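Local coordinates for trwC protein (Escherichia coli, PDB 1OMH) that probably nicks and rejoins plasmid DNA at the origin of transfer during bacterial conjugation, this chain being its N-terminal relaxase domain in complex with that DNA, at residues S95-V100 against A222-Q227; E230-R235 against K286-D291; S89-V94 against A198-E203. All blocks are in the same frame, centred on the assembly; numbering follows the deposited sequence.

Contact 1: S95-V100 against A222-Q227. With nucleotides of chain A.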
# COMPACT_ATOMS: atom_id res chain seq x y z
N SER B 95 -10.59 -2.00 -9.68
CA SER B 95 -10.41 -0.55 -9.79
C SER B 95 -11.37 0.00 -10.84
O SER B 95 -11.95 1.08 -10.67
CB SER B 95 -8.96 -0.20 -10.18
OG SER B 95 -8.04 -0.54 -9.14
N LEU B 96 -11.54 -0.74 -11.94
CA LEU B 96 -12.43 -0.31 -13.02
C LEU B 96 -13.89 -0.22 -12.60
O LEU B 96 -14.57 0.77 -12.89
CB LEU B 96 -12.32 -1.28 -14.20
CG LEU B 96 -11.31 -1.00 -15.32
CD1 LEU B 96 -10.06 -0.31 -14.78
CD2 LEU B 96 -10.98 -2.30 -16.02
N GLN B 97 -14.36 -1.25 -11.91
CA GLN B 97 -15.75 -1.28 -11.45
C GLN B 97 -16.00 -0.16 -10.45
O GLN B 97 -17.05 0.48 -10.47
CB GLN B 97 -16.07 -2.64 -10.81
CG GLN B 97 -17.56 -2.90 -10.60
CD GLN B 97 -18.29 -3.17 -11.91
OE1 GLN B 97 -17.79 -3.89 -12.77
NE2 GLN B 97 -19.48 -2.60 -12.06
N ALA B 98 -15.04 0.09 -9.58
CA ALA B 98 -15.21 1.14 -8.58
C ALA B 98 -15.04 2.56 -9.09
O ALA B 98 -15.82 3.44 -8.73
CB ALA B 98 -14.23 0.91 -7.43
N LEU B 99 -14.05 2.78 -9.95
CA LEU B 99 -13.74 4.12 -10.43
C LEU B 99 -14.31 4.54 -11.78
O LEU B 99 -14.52 5.73 -12.03
CB LEU B 99 -12.22 4.31 -10.42
CG LEU B 99 -11.57 3.99 -9.07
CD1 LEU B 99 -10.05 4.09 -9.19
CD2 LEU B 99 -12.08 4.95 -7.99
N VAL B 100 -14.53 3.59 -12.67
CA VAL B 100 -15.10 3.92 -13.97
C VAL B 100 -16.61 3.71 -13.90
O VAL B 100 -17.37 4.64 -14.17
CB VAL B 100 -14.49 3.05 -15.09
CG1 VAL B 100 -15.02 3.51 -16.45
CG2 VAL B 100 -12.97 3.15 -15.04
N ALA B 222 -15.20 -11.51 -12.77
CA ALA B 222 -15.46 -12.39 -13.90
C ALA B 222 -16.03 -11.77 -15.18
O ALA B 222 -15.83 -12.32 -16.27
CB ALA B 222 -16.37 -13.54 -13.45
N HIS B 223 -16.72 -10.64 -15.08
CA HIS B 223 -17.30 -10.04 -16.28
C HIS B 223 -16.37 -9.11 -17.07
O HIS B 223 -16.80 -8.50 -18.05
CB HIS B 223 -18.59 -9.30 -15.93
CG HIS B 223 -18.42 -8.23 -14.89
ND1 HIS B 223 -18.11 -8.51 -13.58
CD2 HIS B 223 -18.53 -6.89 -14.97
CE1 HIS B 223 -18.05 -7.38 -12.89
NE2 HIS B 223 -18.29 -6.38 -13.72
N ILE B 224 -15.12 -8.99 -16.64
CA ILE B 224 -14.16 -8.14 -17.33
C ILE B 224 -12.99 -9.02 -17.75
O ILE B 224 -12.32 -9.61 -16.90
CB ILE B 224 -13.68 -6.99 -16.41
CG1 ILE B 224 -14.88 -6.16 -15.96
CG2 ILE B 224 -12.68 -6.11 -17.15
CD1 ILE B 224 -14.54 -5.03 -15.01
N ASP B 225 -12.74 -9.12 -19.05
CA ASP B 225 -11.67 -9.98 -19.54
C ASP B 225 -10.27 -9.38 -19.54
O ASP B 225 -10.09 -8.18 -19.31
CB ASP B 225 -12.00 -10.53 -20.94
CG ASP B 225 -12.00 -9.45 -22.01
OD1 ASP B 225 -11.14 -8.55 -21.96
OD2 ASP B 225 -12.84 -9.52 -22.93
N ARG B 226 -9.29 -10.23 -19.82
CA ARG B 226 -7.89 -9.84 -19.84
C ARG B 226 -7.54 -8.71 -20.81
O ARG B 226 -6.77 -7.82 -20.46
CB ARG B 226 -7.03 -11.09 -20.13
CG ARG B 226 -5.56 -10.85 -20.47
CD ARG B 226 -4.79 -10.00 -19.46
NE ARG B 226 -5.06 -10.34 -18.07
CZ ARG B 226 -4.34 -9.89 -17.04
NH1 ARG B 226 -3.30 -9.09 -17.25
NH2 ARG B 226 -4.68 -10.21 -15.80
N GLN B 227 -8.09 -8.74 -22.01
CA GLN B 227 -7.77 -7.68 -22.97
C GLN B 227 -8.24 -6.32 -22.46
O GLN B 227 -7.58 -5.31 -22.66
CB GLN B 227 -8.39 -7.97 -24.34
CG GLN B 227 -7.90 -9.26 -24.99
CD GLN B 227 -6.40 -9.30 -25.23
P DT A 23 -2.10 -8.14 -13.62
OP1 DT A 23 -3.56 -8.38 -13.61
OP2 DT A 23 -1.27 -8.66 -14.74
O5' DT A 23 -1.81 -6.58 -13.41
C5' DT A 23 -2.39 -5.57 -14.28
C4' DT A 23 -2.80 -4.36 -13.46
O4' DT A 23 -3.55 -4.84 -12.34
C3' DT A 23 -1.69 -3.44 -12.90
O3' DT A 23 -2.07 -2.15 -13.39
C2' DT A 23 -2.19 -3.08 -11.51
C1' DT A 23 -3.28 -4.09 -11.19
N1 DT A 23 -3.17 -5.02 -10.05
C2 DT A 23 -2.90 -4.52 -8.80
O2 DT A 23 -2.59 -3.36 -8.59
N3 DT A 23 -3.03 -5.44 -7.78
C4 DT A 23 -3.36 -6.78 -7.90
O4 DT A 23 -3.48 -7.47 -6.89
C5 DT A 23 -3.56 -7.24 -9.26
C7 DT A 23 -3.89 -8.68 -9.50
C6 DT A 23 -3.44 -6.35 -10.25

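Contact 2: E230-R235 against K286-D291. With nucleotides of chain A.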
# COMPACT_ATOMS: atom_id res chain seq x y z
N GLU B 230 -5.84 -5.19 -19.68
CA GLU B 230 -4.61 -4.66 -20.26
C GLU B 230 -4.83 -3.29 -20.88
O GLU B 230 -3.92 -2.45 -20.89
CB GLU B 230 -4.06 -5.65 -21.30
CG GLU B 230 -3.97 -7.07 -20.76
CD GLU B 230 -3.23 -8.02 -21.67
OE1 GLU B 230 -3.49 -8.00 -22.89
OE2 GLU B 230 -2.40 -8.81 -21.16
N GLY B 231 -6.04 -3.05 -21.38
CA GLY B 231 -6.35 -1.77 -21.98
C GLY B 231 -6.29 -0.64 -20.97
O GLY B 231 -6.25 0.52 -21.34
N PHE B 232 -6.32 -0.99 -19.69
CA PHE B 232 -6.25 -0.02 -18.60
C PHE B 232 -5.03 -0.28 -17.72
O PHE B 232 -4.99 0.12 -16.55
CB PHE B 232 -7.51 -0.09 -17.71
CG PHE B 232 -8.70 0.66 -18.25
CD1 PHE B 232 -9.78 -0.02 -18.81
CD2 PHE B 232 -8.76 2.05 -18.17
CE1 PHE B 232 -10.91 0.68 -19.28
CE2 PHE B 232 -9.87 2.75 -18.63
CZ PHE B 232 -10.95 2.06 -19.19
N SER B 233 -4.03 -0.96 -18.28
CA SER B 233 -2.80 -1.27 -17.54
C SER B 233 -1.58 -0.80 -18.31
O SER B 233 -0.72 -1.59 -18.69
CB SER B 233 -2.69 -2.78 -17.28
OG SER B 233 -3.77 -3.24 -16.48
N LYS B 234 -1.50 0.51 -18.53
CA LYS B 234 -0.39 1.12 -19.26
C LYS B 234 0.97 0.87 -18.63
O LYS B 234 1.94 0.62 -19.34
CB LYS B 234 -0.63 2.62 -19.42
CG LYS B 234 -1.81 2.96 -20.34
CD LYS B 234 -2.06 4.47 -20.38
CE LYS B 234 -3.22 4.82 -21.30
NZ LYS B 234 -3.47 6.30 -21.34
N ARG B 235 1.05 0.95 -17.30
CA ARG B 235 2.33 0.70 -16.63
C ARG B 235 2.81 -0.73 -16.88
O ARG B 235 4.00 -0.95 -17.11
CB ARG B 235 2.21 0.99 -15.13
CG ARG B 235 2.10 2.48 -14.81
CD ARG B 235 3.44 3.20 -15.06
NE ARG B 235 4.46 2.71 -14.14
CZ ARG B 235 5.65 2.25 -14.52
NH1 ARG B 235 5.97 2.21 -15.81
NH2 ARG B 235 6.51 1.81 -13.61
N LYS B 286 -15.82 1.88 -23.05
CA LYS B 286 -16.76 1.57 -24.12
C LYS B 286 -16.00 1.07 -25.34
O LYS B 286 -16.38 0.09 -25.97
CB LYS B 286 -17.56 2.82 -24.50
CG LYS B 286 -18.57 3.24 -23.45
CD LYS B 286 -19.15 4.61 -23.73
CE LYS B 286 -20.38 4.86 -22.87
NZ LYS B 286 -20.14 4.54 -21.45
N GLU B 287 -14.90 1.74 -25.65
CA GLU B 287 -14.08 1.36 -26.79
C GLU B 287 -13.56 -0.06 -26.61
O GLU B 287 -13.48 -0.83 -27.57
CB GLU B 287 -12.93 2.37 -26.93
CG GLU B 287 -12.18 2.31 -28.24
CD GLU B 287 -10.97 1.42 -28.16
OE1 GLU B 287 -10.15 1.62 -27.24
OE2 GLU B 287 -10.83 0.54 -29.03
N LEU B 288 -13.21 -0.42 -25.37
CA LEU B 288 -12.70 -1.75 -25.07
C LEU B 288 -13.84 -2.77 -24.97
O LEU B 288 -13.60 -3.96 -24.78
CB LEU B 288 -11.91 -1.73 -23.77
CG LEU B 288 -10.60 -0.93 -23.78
CD1 LEU B 288 -10.13 -0.70 -22.35
CD2 LEU B 288 -9.56 -1.67 -24.59
N GLY B 289 -15.07 -2.30 -25.10
CA GLY B 289 -16.22 -3.18 -25.04
C GLY B 289 -16.56 -3.74 -23.67
O GLY B 289 -17.13 -4.83 -23.56
N ILE B 290 -16.22 -3.00 -22.62
CA ILE B 290 -16.50 -3.44 -21.26
C ILE B 290 -17.96 -3.22 -20.91
O ILE B 290 -18.52 -2.15 -21.15
CB ILE B 290 -15.66 -2.67 -20.21
CG1 ILE B 290 -14.17 -2.90 -20.44
CG2 ILE B 290 -16.04 -3.12 -18.80
CD1 ILE B 290 -13.29 -2.09 -19.51
N ASP B 291 -18.57 -4.25 -20.34
CA ASP B 291 -19.95 -4.18 -19.90
C ASP B 291 -19.88 -4.33 -18.39
O ASP B 291 -19.67 -5.42 -17.87
CB ASP B 291 -20.77 -5.31 -20.53
CG ASP B 291 -22.17 -5.41 -19.95
OD1 ASP B 291 -22.69 -4.38 -19.46
OD2 ASP B 291 -22.76 -6.51 -19.99
P DC A 24 -0.99 -1.06 -13.89
OP1 DC A 24 -1.77 0.21 -13.80
OP2 DC A 24 -0.45 -1.50 -15.21
O5' DC A 24 0.20 -1.04 -12.83
C5' DC A 24 0.12 -0.33 -11.58
C4' DC A 24 1.36 -0.64 -10.77
O4' DC A 24 1.55 -2.07 -10.80
C3' DC A 24 2.65 -0.03 -11.33
O3' DC A 24 3.05 0.90 -10.30
C2' DC A 24 3.70 -1.11 -11.08
C1' DC A 24 2.92 -2.39 -10.85
N1 DC A 24 3.13 -3.55 -11.72
C2 DC A 24 4.29 -4.31 -11.53
O2 DC A 24 5.13 -3.91 -10.72
N3 DC A 24 4.46 -5.45 -12.23
C4 DC A 24 3.53 -5.84 -13.10
N4 DC A 24 3.72 -6.99 -13.75
C5 DC A 24 2.36 -5.06 -13.35
C6 DC A 24 2.21 -3.93 -12.65
P DT A 25 4.30 1.90 -10.51
OP1 DT A 25 3.84 2.98 -11.41
OP2 DT A 25 5.55 1.16 -10.84
O5' DT A 25 4.50 2.49 -9.04
C5' DT A 25 3.39 3.01 -8.30
C4' DT A 25 3.68 2.97 -6.82
O4' DT A 25 3.74 1.59 -6.38
C3' DT A 25 5.03 3.56 -6.45
O3' DT A 25 4.85 4.93 -6.13
C2' DT A 25 5.43 2.79 -5.20
C1' DT A 25 4.69 1.46 -5.33
N1 DT A 25 5.54 0.28 -5.60
C2 DT A 25 6.21 -0.30 -4.54
O2 DT A 25 6.16 0.14 -3.40
N3 DT A 25 6.94 -1.41 -4.87
C4 DT A 25 7.08 -1.98 -6.12
O4 DT A 25 7.78 -2.99 -6.25
C5 DT A 25 6.37 -1.32 -7.18
C7 DT A 25 6.46 -1.86 -8.57
C6 DT A 25 5.65 -0.23 -6.88
P DT A 23 -2.10 -8.14 -13.62
OP1 DT A 23 -3.56 -8.38 -13.61
OP2 DT A 23 -1.27 -8.66 -14.74
O5' DT A 23 -1.81 -6.58 -13.41
C5' DT A 23 -2.39 -5.57 -14.28
C4' DT A 23 -2.80 -4.36 -13.46
O4' DT A 23 -3.55 -4.84 -12.34
C3' DT A 23 -1.69 -3.44 -12.90
O3' DT A 23 -2.07 -2.15 -13.39
C2' DT A 23 -2.19 -3.08 -11.51
C1' DT A 23 -3.28 -4.09 -11.19
N1 DT A 23 -3.17 -5.02 -10.05
C2 DT A 23 -2.90 -4.52 -8.80
O2 DT A 23 -2.59 -3.36 -8.59
N3 DT A 23 -3.03 -5.44 -7.78
C4 DT A 23 -3.36 -6.78 -7.90
O4 DT A 23 -3.48 -7.47 -6.89
C5 DT A 23 -3.56 -7.24 -9.26
C7 DT A 23 -3.89 -8.68 -9.50
C6 DT A 23 -3.44 -6.35 -10.25

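Contact 3: S89-V94 against A198-E203. With nucleotides of chain A.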
# COMPACT_ATOMS: atom_id res chain seq x y z
N SER B 89 -2.85 -2.75 -3.36
CA SER B 89 -3.43 -2.42 -4.65
C SER B 89 -4.45 -3.47 -5.07
O SER B 89 -4.19 -4.67 -5.00
CB SER B 89 -2.32 -2.33 -5.70
OG SER B 89 -1.36 -1.36 -5.32
N ALA B 90 -5.61 -3.01 -5.50
CA ALA B 90 -6.67 -3.90 -5.93
C ALA B 90 -6.45 -4.39 -7.35
O ALA B 90 -5.69 -3.79 -8.12
CB ALA B 90 -8.01 -3.18 -5.84
N PRO B 91 -7.09 -5.52 -7.71
CA PRO B 91 -6.97 -6.08 -9.06
C PRO B 91 -7.50 -4.98 -9.99
O PRO B 91 -8.32 -4.17 -9.56
CB PRO B 91 -7.90 -7.28 -9.02
CG PRO B 91 -7.75 -7.75 -7.59
CD PRO B 91 -7.80 -6.46 -6.82
N LYS B 92 -7.05 -4.94 -11.23
CA LYS B 92 -7.48 -3.90 -12.16
C LYS B 92 -9.00 -3.87 -12.39
O LYS B 92 -9.60 -2.80 -12.40
CB LYS B 92 -6.77 -4.06 -13.52
CG LYS B 92 -7.08 -2.95 -14.53
CD LYS B 92 -6.61 -1.57 -14.04
CE LYS B 92 -5.08 -1.53 -13.88
NZ LYS B 92 -4.58 -0.17 -13.56
N SER B 93 -9.61 -5.04 -12.57
CA SER B 93 -11.06 -5.09 -12.78
C SER B 93 -11.80 -4.43 -11.63
O SER B 93 -12.83 -3.78 -11.82
CB SER B 93 -11.54 -6.54 -12.92
OG SER B 93 -11.32 -7.25 -11.72
N VAL B 94 -11.27 -4.60 -10.42
CA VAL B 94 -11.88 -4.02 -9.25
C VAL B 94 -11.76 -2.50 -9.30
O VAL B 94 -12.73 -1.78 -9.02
CB VAL B 94 -11.24 -4.58 -7.96
CG1 VAL B 94 -11.80 -3.89 -6.72
CG2 VAL B 94 -11.51 -6.09 -7.89
N ALA B 198 -8.09 -12.11 0.43
CA ALA B 198 -9.23 -12.84 0.99
C ALA B 198 -10.36 -11.92 1.44
O ALA B 198 -11.52 -12.13 1.07
CB ALA B 198 -8.77 -13.71 2.17
N GLU B 199 -10.03 -10.92 2.26
CA GLU B 199 -11.02 -9.98 2.76
C GLU B 199 -11.70 -9.22 1.63
O GLU B 199 -12.92 -9.02 1.66
CB GLU B 199 -10.36 -8.98 3.72
CG GLU B 199 -9.80 -9.60 4.99
CD GLU B 199 -10.88 -10.07 5.93
OE1 GLU B 199 -10.55 -10.72 6.94
OE2 GLU B 199 -12.07 -9.78 5.67
N LEU B 200 -10.91 -8.79 0.65
CA LEU B 200 -11.47 -8.04 -0.48
C LEU B 200 -12.48 -8.91 -1.24
O LEU B 200 -13.61 -8.49 -1.49
CB LEU B 200 -10.36 -7.61 -1.45
CG LEU B 200 -10.86 -6.88 -2.70
CD1 LEU B 200 -11.60 -5.62 -2.30
CD2 LEU B 200 -9.67 -6.55 -3.62
N ALA B 201 -12.05 -10.12 -1.58
CA ALA B 201 -12.90 -11.06 -2.30
C ALA B 201 -14.20 -11.30 -1.53
O ALA B 201 -15.28 -11.33 -2.11
CB ALA B 201 -12.16 -12.37 -2.51
N HIS B 202 -14.08 -11.46 -0.21
CA HIS B 202 -15.25 -11.70 0.62
C HIS B 202 -16.20 -10.50 0.54
O HIS B 202 -17.41 -10.67 0.36
CB HIS B 202 -14.83 -11.92 2.08
CG HIS B 202 -15.97 -12.16 3.01
ND1 HIS B 202 -16.81 -13.26 2.90
CD2 HIS B 202 -16.43 -11.45 4.07
CE1 HIS B 202 -17.72 -13.21 3.85
NE2 HIS B 202 -17.51 -12.12 4.57
N GLU B 203 -15.65 -9.30 0.67
CA GLU B 203 -16.45 -8.09 0.61
C GLU B 203 -17.10 -7.90 -0.76
O GLU B 203 -18.24 -7.44 -0.85
CB GLU B 203 -15.58 -6.87 0.93
CG GLU B 203 -15.14 -6.79 2.37
CD GLU B 203 -16.32 -6.73 3.32
OE1 GLU B 203 -17.23 -5.91 3.08
OE2 GLU B 203 -16.33 -7.49 4.31
P DT A 23 -2.10 -8.14 -13.62
OP1 DT A 23 -3.56 -8.38 -13.61
OP2 DT A 23 -1.27 -8.66 -14.74
O5' DT A 23 -1.81 -6.58 -13.41
C5' DT A 23 -2.39 -5.57 -14.28
C4' DT A 23 -2.80 -4.36 -13.46
O4' DT A 23 -3.55 -4.84 -12.34
C3' DT A 23 -1.69 -3.44 -12.90
O3' DT A 23 -2.07 -2.15 -13.39
C2' DT A 23 -2.19 -3.08 -11.51
C1' DT A 23 -3.28 -4.09 -11.19
N1 DT A 23 -3.17 -5.02 -10.05
C2 DT A 23 -2.90 -4.52 -8.80
O2 DT A 23 -2.59 -3.36 -8.59
N3 DT A 23 -3.03 -5.44 -7.78
C4 DT A 23 -3.36 -6.78 -7.90
O4 DT A 23 -3.48 -7.47 -6.89
C5 DT A 23 -3.56 -7.24 -9.26
C7 DT A 23 -3.89 -8.68 -9.50
C6 DT A 23 -3.44 -6.35 -10.25
P DC A 24 -0.99 -1.06 -13.89
OP1 DC A 24 -1.77 0.21 -13.80
OP2 DC A 24 -0.45 -1.50 -15.21
O5' DC A 24 0.20 -1.04 -12.83
C5' DC A 24 0.12 -0.33 -11.58
C4' DC A 24 1.36 -0.64 -10.77
O4' DC A 24 1.55 -2.07 -10.80
C3' DC A 24 2.65 -0.03 -11.33
O3' DC A 24 3.05 0.90 -10.30
C2' DC A 24 3.70 -1.11 -11.08
C1' DC A 24 2.92 -2.39 -10.85
N1 DC A 24 3.13 -3.55 -11.72
C2 DC A 24 4.29 -4.31 -11.53
O2 DC A 24 5.13 -3.91 -10.72
N3 DC A 24 4.46 -5.45 -12.23
C4 DC A 24 3.53 -5.84 -13.10
N4 DC A 24 3.72 -6.99 -13.75
C5 DC A 24 2.36 -5.06 -13.35
C6 DC A 24 2.21 -3.93 -12.65

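Contact 1: S95-V100 against A222-Q227
Leu96 lays its CD2 methyl against the CG2 branch of Ile224, 4.3 Å away, a loose apolar touch between helix 92-99 and the loop that leads into helix 226-230. One residue further along the helix, Gln97 makes the polar half of the contact. Its OE1 accepts a hydrogen bond from His223 NE2 at 2.7 Å, with an N-H...O angle of 159°. The oxygen lies close to the plane of the imidazole, at the ring's edge, whereas the ring nitrogen stands above the carbonyl plane of the amide. CG of Gln97 is anti to the backbone N (chi1 -166°) and the chain then bends at chi2, swinging the amide across to the histidine. Gln97 NE2 is held as well, by Phe292 O, and the two bonds together fix which way round the amide sits. Ile224 CD1 approaches the same OE1 to 4.1 Å. A leucine in place of His223 would probably leave Gln97 OE1 without this donor and the amide held from its nitrogen side. At the start of helix 226-230, in the same segment, the guanidinium of Arg226 meets the DT23 phosphate of chain A edge-on, NH2 bonding OP1 and NH1 bonding OP2. Helix 104-122 packs on the Ala98 and Leu99 side of helix 92-99, helix 274-287 reaches Leu99 and Val100, and Pro158 of strand 158-167 lies against Leu96.

Contact 2: E230-R235 against K286-D291
Leu288 and Phe232 carry this contact. The CB of Leu288 leaves the backbone in the direction of the 230-235 segment, and CG, set anti to the carbonyl carbon (chi1 -66°), carries the branch on to Phe232 and Gly231. CD1 reaches both partners, Phe232 CE1 at 3.5 Å and Gly231 CA at 3.9 Å, while CD2 meets only the glycine CA, at 4.1 Å. With no CB on Gly231, the leucine can close right down on the backbone of the turn. Ile290 adds a second methyl to the same corner of the ring: its CD1 is 3.7 Å from Phe232 CE1 and comes at the ring edge, near its plane. Between Leu288 and Ile290 the chain turns through Gly289, whose positive phi closes a Schellman motif at the end of helix 274-287. The phenylalanine is further packed by Thr284 and Ala285 of that helix and by Leu96 of helix 92-99.

The other end of the 230-235 segment faces the DNA. Arg235, bent at chi2 and chi3, presents one edge of its guanidinium to the DT25 phosphate of chain A. NE donates to OP1 of DT25 at 2.8 Å, almost straight at 172°, and Arg235 NH2 donates to OP2 of DT25 at 3.0 Å. Lys262 O and Ser265 OG take further hydrogen bonds from the same guanidinium, which should hold it from turning. Across the two protein segments no hydrogen bond forms, so their grip depends on shape and on burying hydrocarbon, while the charge of Arg235 is directed at the DT25 phosphate.

Contact 3: S89-V94 against A198-E203
At the turn where strand 81-89 of the central antiparallel sheet passes into helix 92-99, Ala90 and Pro91 meet Leu200 of helix 189-206. The contact is small and wholly apolar. Leu200 CD2 comes to 3.7 Å from Pro91 CD and to 4.4 Å from Ala90 CB. Its CG is anti to the backbone N (chi1 177°), which sends the isobutyl group out from its helix toward the turn, where Ala113 and Phe219 also pack on it. Pro91 occupies the N-cap position of helix 92-99, and its CA is 3.6 Å from C5 of the DT23 base of chain A. This base is engaged from the end of the strand too: DT23 N3 gives a weak hydrogen bond of 3.1 Å to Ser89 O. In the first turn of the helix, Lys92 bends at chi2 and chi3, and its NZ hydrogen-bonds OP1 of DC24 of chain A at 2.8 Å. That amine also bonds Gln159 OE1 and Pro158 O, so the charge facing the phosphate is held from several directions. Ala90 lies about 7 Å, side chain to side chain, from His161, which with His150 and His163 binds zinc or copper in other crystals of this protein. A strand-to-helix turn gripping the bound DNA beside a three-histidine metal site on an antiparallel sheet is consistent with the HUH relaxase fold.

From the N terminus, strand 81-89 runs into helix 92-99, and the two halves of that stretch open contact 3 and then contact 1. Contact 3 closes first, on helix 189-206, after 103 intervening residues; contact 1 closes on 222-227 after 121. The two loops therefore cross. Contact 2 follows in series, opening at 230-235 and closing 50 largely helical residues later near the C terminus. In space they run together: Leu96 of contact 1 touches Phe232 and Ile290 of contact 2, and Ile224 packs on Ser93 of contact 3. Helix 92-99 is thus joined to helix 189-206 and to the C-terminal helical region, beside the bound DNA.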